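Local coordinates for protein phosphoribosylglycinamide synthetase (Anaerococcus prevotii, PDB 4DIM) that probably binds ATP and a metal ion and acts as an ATP-grasp ligase related to phosphoribosylglycinamide synthetases, at residues T82-I90 with G98-M106; M113-N123 with E245-L253. All blocks are in the same frame, centred on the assembly; numbering follows the deposited sequence.

Contact 1: T82-I90 with G98-M106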
# COMPACT_ATOMS: atom_id res chain seq x y z
N THR A 82 -7.97 5.52 2.45
CA THR A 82 -9.29 6.14 2.64
C THR A 82 -9.47 6.68 4.07
O THR A 82 -9.69 7.88 4.21
CB THR A 82 -10.42 5.16 2.28
OG1 THR A 82 -10.10 4.49 1.05
CG2 THR A 82 -11.76 5.86 2.14
N GLY A 83 -9.22 5.85 5.08
CA GLY A 83 -9.36 6.23 6.48
C GLY A 83 -8.10 6.35 7.32
O GLY A 83 -8.15 6.15 8.54
N ILE A 84 -7.00 6.78 6.70
CA ILE A 84 -5.70 6.85 7.36
C ILE A 84 -5.56 8.11 8.20
O ILE A 84 -4.94 8.08 9.26
CB ILE A 84 -4.54 6.72 6.31
CG1 ILE A 84 -3.18 6.41 7.00
CG2 ILE A 84 -4.40 7.99 5.42
CD1 ILE A 84 -3.22 5.31 8.02
N VAL A 85 -6.14 9.20 7.75
CA VAL A 85 -6.15 10.43 8.53
C VAL A 85 -7.12 10.28 9.69
O VAL A 85 -6.76 10.54 10.83
CB VAL A 85 -6.49 11.63 7.65
CG1 VAL A 85 -6.76 12.88 8.49
CG2 VAL A 85 -5.36 11.87 6.66
N SER A 86 -8.35 9.82 9.40
CA SER A 86 -9.39 9.60 10.42
C SER A 86 -8.84 8.70 11.51
O SER A 86 -8.95 9.07 12.67
CB SER A 86 -10.64 9.01 9.79
OG SER A 86 -10.85 9.62 8.52
N LEU A 87 -8.10 7.63 11.17
CA LEU A 87 -7.45 6.81 12.21
C LEU A 87 -6.51 7.64 13.10
O LEU A 87 -6.54 7.54 14.32
CB LEU A 87 -6.63 5.70 11.58
CG LEU A 87 -5.76 4.86 12.51
CD1 LEU A 87 -6.58 4.25 13.63
CD2 LEU A 87 -5.12 3.76 11.72
N ALA A 88 -5.66 8.45 12.46
CA ALA A 88 -4.71 9.31 13.14
C ALA A 88 -5.43 10.24 14.15
O ALA A 88 -4.96 10.37 15.29
CB ALA A 88 -3.93 10.11 12.11
N ARG A 89 -6.59 10.83 13.76
CA ARG A 89 -7.35 11.67 14.67
C ARG A 89 -7.94 10.84 15.82
O ARG A 89 -7.83 11.26 16.98
CB ARG A 89 -8.47 12.46 13.98
CG ARG A 89 -8.83 13.73 14.80
CD ARG A 89 -9.74 14.70 14.07
NE ARG A 89 -9.02 15.46 13.06
CZ ARG A 89 -9.57 16.32 12.20
NH1 ARG A 89 -10.89 16.53 12.22
NH2 ARG A 89 -8.82 16.95 11.30
N ILE A 90 -8.52 9.65 15.50
CA ILE A 90 -9.05 8.73 16.53
C ILE A 90 -7.96 8.52 17.61
O ILE A 90 -8.21 8.72 18.79
CB ILE A 90 -9.50 7.34 15.93
CG1 ILE A 90 -10.78 7.48 15.15
CG2 ILE A 90 -9.69 6.28 17.03
CD1 ILE A 90 -10.96 6.39 14.17
N GLY A 98 -1.14 4.30 17.88
CA GLY A 98 -1.15 4.51 16.44
C GLY A 98 -0.35 5.69 15.93
O GLY A 98 0.32 6.37 16.71
N LEU A 99 -0.41 5.95 14.61
CA LEU A 99 0.24 7.12 14.00
C LEU A 99 -0.48 8.41 14.44
O LEU A 99 -1.65 8.35 14.84
CB LEU A 99 0.27 7.04 12.47
CG LEU A 99 -1.01 7.41 11.67
CD1 LEU A 99 -0.73 7.39 10.19
CD2 LEU A 99 -2.16 6.46 11.96
N ASN A 100 0.21 9.56 14.40
CA ASN A 100 -0.36 10.84 14.82
C ASN A 100 -0.84 11.59 13.56
O ASN A 100 -0.40 11.27 12.46
CB ASN A 100 0.61 11.67 15.72
CG ASN A 100 1.90 12.15 15.09
OD1 ASN A 100 1.89 12.76 14.03
ND2 ASN A 100 3.03 11.96 15.75
N GLU A 101 -1.77 12.55 13.70
CA GLU A 101 -2.35 13.22 12.54
C GLU A 101 -1.35 14.10 11.76
O GLU A 101 -1.46 14.14 10.54
CB GLU A 101 -3.56 14.06 12.94
CG GLU A 101 -4.46 14.37 11.75
CD GLU A 101 -5.73 15.11 12.10
OE1 GLU A 101 -6.55 15.31 11.18
OE2 GLU A 101 -5.91 15.47 13.29
N GLU A 102 -0.41 14.75 12.43
CA GLU A 102 0.56 15.58 11.69
C GLU A 102 1.43 14.72 10.75
O GLU A 102 1.80 15.21 9.69
CB GLU A 102 1.42 16.47 12.62
CG GLU A 102 2.19 15.78 13.73
CD GLU A 102 2.99 16.70 14.63
OE1 GLU A 102 3.38 16.23 15.72
OE2 GLU A 102 3.19 17.88 14.27
N ALA A 103 1.68 13.44 11.09
CA ALA A 103 2.48 12.52 10.26
C ALA A 103 1.70 12.02 9.05
O ALA A 103 2.27 11.84 7.97
CB ALA A 103 2.93 11.33 11.08
N ALA A 104 0.40 11.74 9.27
CA ALA A 104 -0.55 11.26 8.27
C ALA A 104 -0.80 12.34 7.19
O ALA A 104 -0.91 12.01 6.00
CB ALA A 104 -1.84 10.87 8.96
N ILE A 105 -0.89 13.62 7.61
CA ILE A 105 -1.04 14.79 6.73
C ILE A 105 0.21 14.97 5.87
O ILE A 105 0.14 15.38 4.71
CB ILE A 105 -1.28 16.07 7.59
CG1 ILE A 105 -2.66 16.07 8.30
CG2 ILE A 105 -1.07 17.35 6.77
CD1 ILE A 105 -3.85 16.78 7.58
N MSE A 106 1.37 14.75 6.49
CA MSE A 106 2.64 14.98 5.83
C MSE A 106 2.86 13.98 4.75
O MSE A 106 3.37 14.34 3.70
CB MSE A 106 3.76 14.94 6.85
CG MSE A 106 4.98 15.71 6.41
SE MSE A 106 6.09 16.17 7.91
CE MSE A 106 6.51 18.15 7.33
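Ile84 meets Leu99 at the start of an antiparallel helix pair. The pair joins the N-terminal part of helix 84-94, which packs on the N-terminal parallel sheet, to the next helix, 101-108. The axes of 84-90 and 101-106 come within 8.6 Å at 166°. Gly83 is the N-cap of the first helix. Ile84 and Leu99 cross at about a right angle, with CD1 of Ile84 3.9 Å from CD1 of Leu99. The carbonyl O of Ile84 also lies beside the methyl of Ala104.

Val85 uses both branches. Its CG2 packs on Ala104 CB, and its CG1 lies beside the carboxylate of Glu101. Leu87 places CG against Leu99 CD2 at 4.0 Å, and its side chain also touches strand 74-76. Leu99 therefore spans about a turn of the first helix: CD1 goes to Ile84 and CD2 to Leu87.

Ala88 is the close point of the pair. Its CB points at the second helix and lies 3.5 Å from Glu101 CA, with Ala104 CB and Leu99 CG also against it. The small methyls of Ala88 and Ala104 let the backbones come near each other. Asn100 caps helix 101-108, its OD1 accepting from Ala103 N. Asp92 OD2 accepts from Glu101 N, a further bond at the same helix start.

Arg89 closes the contact with a salt bridge. The bend of its chain at chi3 (-76°) turns NE and NH2 to the carboxylate of Glu101, which they grip side-on. NH1 makes a second salt bridge, with Asp61 OD1, so one guanidinium links two acids. The guanidinium and carboxylate planes are 54° apart. NE reaches Glu101 OE2 at 3.1 Å, while NH2 meets the syn lone pair of Glu101 OE1 at 2.8 Å.

Contact 2: M113-N123 with E245-L253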
# COMPACT_ATOMS: atom_id res chain seq x y z
N MSE A 113 5.74 16.44 2.40
CA MSE A 113 6.59 15.24 2.43
C MSE A 113 7.95 15.55 1.86
O MSE A 113 8.96 15.21 2.46
CB MSE A 113 5.94 14.09 1.62
CG MSE A 113 6.48 12.70 1.98
SE MSE A 113 6.17 11.29 0.67
CE MSE A 113 7.07 12.07 -0.90
N LYS A 114 7.98 16.21 0.72
CA LYS A 114 9.24 16.52 0.03
C LYS A 114 10.04 17.61 0.77
O LYS A 114 11.25 17.73 0.56
CB LYS A 114 8.96 16.95 -1.43
CG LYS A 114 8.28 15.86 -2.26
CD LYS A 114 9.21 15.04 -3.12
CE LYS A 114 8.46 14.23 -4.17
NZ LYS A 114 8.79 12.77 -4.16
N GLU A 115 9.36 18.41 1.61
CA GLU A 115 9.96 19.46 2.42
C GLU A 115 10.74 18.80 3.58
O GLU A 115 11.84 19.23 3.93
CB GLU A 115 8.87 20.41 2.95
CG GLU A 115 9.41 21.71 3.55
CD GLU A 115 8.40 22.57 4.29
OE1 GLU A 115 7.54 22.02 5.01
OE2 GLU A 115 8.51 23.82 4.19
N ALA A 116 10.16 17.75 4.16
CA ALA A 116 10.78 16.98 5.22
C ALA A 116 11.96 16.20 4.67
O ALA A 116 13.00 16.14 5.31
CB ALA A 116 9.77 16.03 5.83
N PHE A 117 11.80 15.61 3.51
CA PHE A 117 12.88 14.87 2.87
C PHE A 117 14.05 15.77 2.52
O PHE A 117 15.17 15.30 2.64
CB PHE A 117 12.35 14.14 1.63
CG PHE A 117 11.38 13.00 1.88
CD1 PHE A 117 11.11 12.55 3.17
CD2 PHE A 117 10.85 12.27 0.82
CE1 PHE A 117 10.27 11.44 3.38
CE2 PHE A 117 10.06 11.15 1.04
CZ PHE A 117 9.76 10.76 2.32
N LYS A 118 13.86 17.07 2.16
CA LYS A 118 15.06 17.90 1.91
C LYS A 118 15.76 18.19 3.24
O LYS A 118 16.99 18.05 3.32
CB LYS A 118 14.77 19.22 1.13
CG LYS A 118 13.80 20.22 1.78
CD LYS A 118 14.00 21.67 1.31
CE LYS A 118 14.11 21.91 -0.20
NZ LYS A 118 14.13 23.37 -0.54
N LYS A 119 14.97 18.49 4.29
CA LYS A 119 15.42 18.85 5.64
C LYS A 119 16.22 17.72 6.30
O LYS A 119 17.28 17.96 6.88
CB LYS A 119 14.19 19.20 6.50
CG LYS A 119 14.52 19.66 7.90
CD LYS A 119 13.29 19.67 8.80
CE LYS A 119 13.70 19.91 10.23
NZ LYS A 119 12.52 19.95 11.13
N TYR A 120 15.67 16.50 6.21
CA TYR A 120 16.26 15.28 6.76
C TYR A 120 17.10 14.52 5.73
O TYR A 120 17.68 13.47 6.07
CB TYR A 120 15.16 14.37 7.36
CG TYR A 120 14.62 14.94 8.65
CD1 TYR A 120 15.34 14.84 9.83
CD2 TYR A 120 13.46 15.70 8.67
CE1 TYR A 120 14.91 15.45 11.01
CE2 TYR A 120 12.96 16.22 9.87
CZ TYR A 120 13.71 16.13 11.03
OH TYR A 120 13.32 16.71 12.20
N ASN A 121 17.26 15.07 4.50
CA ASN A 121 18.13 14.54 3.47
C ASN A 121 17.76 13.09 3.10
O ASN A 121 18.57 12.17 3.22
CB ASN A 121 19.62 14.63 3.92
CG ASN A 121 20.61 14.32 2.81
OD1 ASN A 121 20.33 14.47 1.62
ND2 ASN A 121 21.76 13.84 3.17
N VAL A 122 16.53 12.91 2.68
CA VAL A 122 16.02 11.62 2.23
C VAL A 122 15.99 11.66 0.72
O VAL A 122 15.53 12.64 0.15
CB VAL A 122 14.62 11.34 2.84
CG1 VAL A 122 13.92 10.16 2.15
CG2 VAL A 122 14.75 11.09 4.35
N ASN A 123 16.49 10.61 0.07
CA ASN A 123 16.49 10.49 -1.39
C ASN A 123 15.11 10.44 -1.90
O ASN A 123 14.33 9.55 -1.52
CB ASN A 123 17.21 9.24 -1.87
CG ASN A 123 18.68 9.20 -1.64
OD1 ASN A 123 19.30 10.18 -1.25
ND2 ASN A 123 19.25 8.03 -1.85
N GLU A 245 17.02 4.39 3.54
CA GLU A 245 16.12 5.50 3.21
C GLU A 245 14.78 5.35 3.91
O GLU A 245 14.23 6.36 4.34
CB GLU A 245 15.88 5.63 1.69
CG GLU A 245 17.07 6.03 0.85
CD GLU A 245 17.96 7.14 1.39
OE1 GLU A 245 17.51 8.31 1.35
OE2 GLU A 245 19.11 6.86 1.81
N VAL A 246 14.24 4.12 4.02
CA VAL A 246 12.96 3.96 4.69
C VAL A 246 13.09 4.36 6.17
O VAL A 246 12.26 5.10 6.66
CB VAL A 246 12.43 2.52 4.52
CG1 VAL A 246 11.28 2.23 5.48
CG2 VAL A 246 12.02 2.27 3.06
N LYS A 247 14.14 3.90 6.88
CA LYS A 247 14.36 4.29 8.29
C LYS A 247 14.49 5.82 8.45
O LYS A 247 13.93 6.39 9.40
CB LYS A 247 15.59 3.60 8.88
CG LYS A 247 15.35 2.14 9.25
CD LYS A 247 16.62 1.49 9.90
CE LYS A 247 16.49 0.01 10.19
NZ LYS A 247 16.73 -0.84 8.97
N LYS A 248 15.19 6.48 7.50
CA LYS A 248 15.33 7.92 7.50
C LYS A 248 13.99 8.62 7.30
O LYS A 248 13.71 9.62 7.96
CB LYS A 248 16.29 8.37 6.39
CG LYS A 248 17.73 8.21 6.71
CD LYS A 248 18.60 8.28 5.49
CE LYS A 248 18.65 9.63 4.88
NZ LYS A 248 19.59 9.68 3.75
N ALA A 249 13.18 8.12 6.35
CA ALA A 249 11.86 8.68 5.99
C ALA A 249 10.88 8.54 7.11
O ALA A 249 10.09 9.44 7.38
CB ALA A 249 11.33 7.96 4.80
N ILE A 250 10.88 7.39 7.74
CA ILE A 250 10.01 7.13 8.87
C ILE A 250 10.22 8.18 9.91
O ILE A 250 9.25 8.75 10.42
CB ILE A 250 10.25 5.70 9.43
CG1 ILE A 250 9.54 4.66 8.50
CG2 ILE A 250 9.76 5.57 10.86
CD1 ILE A 250 10.05 3.29 8.61
N LYS A 251 11.47 8.48 10.20
CA LYS A 251 11.81 9.48 11.21
C LYS A 251 11.60 10.91 10.66
O LYS A 251 10.96 11.69 11.36
CB LYS A 251 13.22 9.29 11.75
CG LYS A 251 13.37 9.89 13.17
CD LYS A 251 14.27 9.06 14.14
CE LYS A 251 13.86 9.17 15.60
NZ LYS A 251 14.28 10.47 16.24
N ALA A 252 11.99 11.21 9.39
CA ALA A 252 11.75 12.54 8.75
C ALA A 252 10.27 12.99 8.85
O ALA A 252 9.98 14.18 9.03
CB ALA A 252 12.15 12.53 7.27
N LEU A 253 9.36 12.04 8.73
CA LEU A 253 7.92 12.25 8.78
C LEU A 253 7.28 11.97 10.16
O LEU A 253 6.11 12.30 10.33
CB LEU A 253 7.30 11.33 7.74
CG LEU A 253 7.68 11.63 6.30
CD1 LEU A 253 7.30 10.49 5.44
CD2 LEU A 253 7.02 12.90 5.81
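Phe117 packs against Ala249, Ala252 and Leu253 in the apolar centre, and Val122 touches the first two. Here 113-120 and 245-253, both in the ATP-grasp region, cross at 114°. CE1 of Phe117 lies 3.7 Å from Leu253 CD1 and also touches Ala249 CB. Ala252 CB sits at the ring edge. Val122 CG1 lies over the centre of one ring face, and its CG2 reaches Lys248 CB. At one end, Met113 CG, a selenomethionine carbon, meets Leu253 CD2.

Farther out, Tyr120 CB is 3.5 Å from Ala252 CB. Ala252 CA makes an off-centre CH-pi contact with the Tyr120 ring. Asn121, with positive phi, is the turning residue of a Schellman motif.

The polar edge follows. Lys248 NZ donates to Asn121 O at 2.7 Å, with a weak salt bridge to Glu245. Glu245 OE1 accepts from Asn123 N at 2.8 Å, nearly straight at 171°. The Asn123 amide stacks on this carboxylate, 15° between planes, while its ND2 bonds to Val271 O. Lys248 and Glu245 thus bond to backbone groups at and just after the Schellman turn, which probably helps hold the chain beside strand 270-277, where Asn123 pairs with Ile273.

Overall arrangement
Contact 1 comes first along the chain, and contact 2 opens after it. Their centres lie about 18 Å apart. Helices 101-108 and 110-120 follow each other and connect the two: the first is the second partner of contact 1, and the second is the first partner of contact 2. The contacts also touch directly. Met106 packs against Met113, Ala116 and Leu253, and Ala103 packs on Leu253. Contact 1 lies beside the N-terminal parallel sheet. Contact 2 brings in helix 236-253, which lies on the large antiparallel sheet. Together they form a continuous run of helix packing from the N-terminal sheet to the ATP-grasp region.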